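Local structure of putative tetR family transcriptional regulator (Streptomyces coelicolor A3, 2Q24) at residues B[96-99]-B[100-104]. The protein is a putative TetR-family transcriptional regulator that probably binds cis-regulatory DNA through a predicted helix-turn-helix motif. Residues are numbered along the deposited sequence; the frame is centred on the assembly and turned at random.
Sequences RFID and YATAK
Phe-97 and Tyr-100, one helical turn apart, form an edge-to-face aromatic pair with planes at 65° and centroids 5.6 Å apart. The CD2–CE2 edge of Tyr-100 does the touching: its CD2 stands 4.0 Å above the plane of the Phe-97 ring, offset toward the rim. Phe-97 is cleanly anti, CG opposite its backbone N (chi1 178°), and its ring leans forward over the next turn, whereas Tyr-100 is turned well off true anti (chi1 151°). Phe-97 O sits at the tyrosine edge, near the ring plane and 3.6 Å from Tyr-100 CD2. The forward lean also brings Phe-97 CE2 within 3.9 Å of Ala-101 CB, a methyl lying oblique to the ring.

One residue on, Ile-98 and Thr-102 cross at a slant, Ile-98 CG2 lying 3.9 Å from Thr-102 OG1. Thr-102 holds OG1 beside its own backbone N, which puts the hydroxyl 3.0 Å from Ile-98 O; that oxygen accepts a bond from Thr-102 N at 2.9 Å. Thr-102 OG1 is also hydrogen-bonded with Ser-167 OG. Bonds from i+4 to i, such as Ala-101 N to Phe-97 O at 2.8 Å, place residues three and four apart on one side of the helix.

Residues 96-104 of helix 86-106 lie near the middle of the chain, within the SbtR-like C-terminal domain. Phe-97, Ile-98 and Ala-101 pack on helix 152-165, where Phe-156 makes another edge-to-face pair with Phe-97. Tyr-100 instead reaches helix 58-75, its OH hydrogen-bonded to Tyr-66, while both aromatics touch Ile-129 of helix 125-142.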
# COMPACT_ATOMS: atom_id res chain seq x y z
N ARG B 96 -4.38 11.53 -10.81
CA ARG B 96 -4.41 10.06 -10.65
C ARG B 96 -5.25 9.67 -9.45
O ARG B 96 -5.97 8.66 -9.48
CB ARG B 96 -2.98 9.46 -10.53
CG ARG B 96 -2.10 9.70 -11.79
CD ARG B 96 -2.78 9.15 -13.05
NE ARG B 96 -2.70 7.72 -13.10
CZ ARG B 96 -3.66 6.90 -13.54
NH1 ARG B 96 -4.85 7.35 -13.97
NH2 ARG B 96 -3.41 5.60 -13.55
N PHE B 97 -5.17 10.46 -8.39
CA PHE B 97 -6.06 10.22 -7.24
C PHE B 97 -7.52 10.32 -7.68
O PHE B 97 -8.34 9.45 -7.31
CB PHE B 97 -5.82 11.23 -6.11
CG PHE B 97 -6.76 11.01 -4.94
CD1 PHE B 97 -6.40 10.17 -3.90
CD2 PHE B 97 -8.02 11.61 -4.93
CE1 PHE B 97 -7.29 9.96 -2.84
CE2 PHE B 97 -8.91 11.37 -3.90
CZ PHE B 97 -8.55 10.58 -2.86
N ILE B 98 -7.89 11.39 -8.42
CA ILE B 98 -9.30 11.51 -8.84
C ILE B 98 -9.68 10.34 -9.73
O ILE B 98 -10.80 9.83 -9.61
CB ILE B 98 -9.61 12.88 -9.53
CG1 ILE B 98 -9.46 13.96 -8.48
CG2 ILE B 98 -11.07 12.94 -10.11
CD1 ILE B 98 -10.56 13.96 -7.41
N ASP B 99 -8.76 9.89 -10.59
CA ASP B 99 -9.00 8.68 -11.45
C ASP B 99 -9.33 7.44 -10.58
O ASP B 99 -10.29 6.70 -10.86
CB ASP B 99 -7.76 8.35 -12.27
CG ASP B 99 -7.46 9.37 -13.39
OD1 ASP B 99 -8.37 10.11 -13.85
OD2 ASP B 99 -6.29 9.37 -13.84
N TYR B 100 -8.54 7.25 -9.52
CA TYR B 100 -8.73 6.18 -8.52
C TYR B 100 -10.07 6.33 -7.78
O TYR B 100 -10.83 5.37 -7.64
CB TYR B 100 -7.57 6.23 -7.52
CG TYR B 100 -7.96 5.73 -6.16
CD1 TYR B 100 -8.17 4.38 -5.91
CD2 TYR B 100 -8.19 6.65 -5.10
CE1 TYR B 100 -8.58 3.93 -4.65
CE2 TYR B 100 -8.57 6.19 -3.83
CZ TYR B 100 -8.79 4.85 -3.63
OH TYR B 100 -9.16 4.40 -2.37
N ALA B 101 -10.36 7.54 -7.30
CA ALA B 101 -11.59 7.76 -6.50
C ALA B 101 -12.88 7.62 -7.34
O ALA B 101 -13.93 7.17 -6.84
CB ALA B 101 -11.48 9.15 -5.82
N THR B 102 -12.79 8.01 -8.59
CA THR B 102 -13.87 7.83 -9.58
C THR B 102 -14.15 6.34 -9.78
O THR B 102 -15.33 5.90 -9.76
CB THR B 102 -13.52 8.54 -10.92
OG1 THR B 102 -13.58 9.96 -10.68
CG2 THR B 102 -14.52 8.17 -12.04
N ALA B 103 -13.08 5.57 -10.00
CA ALA B 103 -13.16 4.10 -10.09
C ALA B 103 -13.75 3.45 -8.83
O ALA B 103 -14.68 2.61 -8.91
CB ALA B 103 -11.81 3.50 -10.46
N LYS B 104 -13.26 3.90 -7.67
CA LYS B 104 -13.78 3.45 -6.36
C LYS B 104 -15.29 3.66 -6.30
O LYS B 104 -16.05 2.75 -5.93
CB LYS B 104 -13.10 4.24 -5.24
CG LYS B 104 -13.40 3.70 -3.84
CD LYS B 104 -12.71 4.53 -2.80
CE LYS B 104 -12.90 3.96 -1.42
NZ LYS B 104 -14.28 4.13 -0.97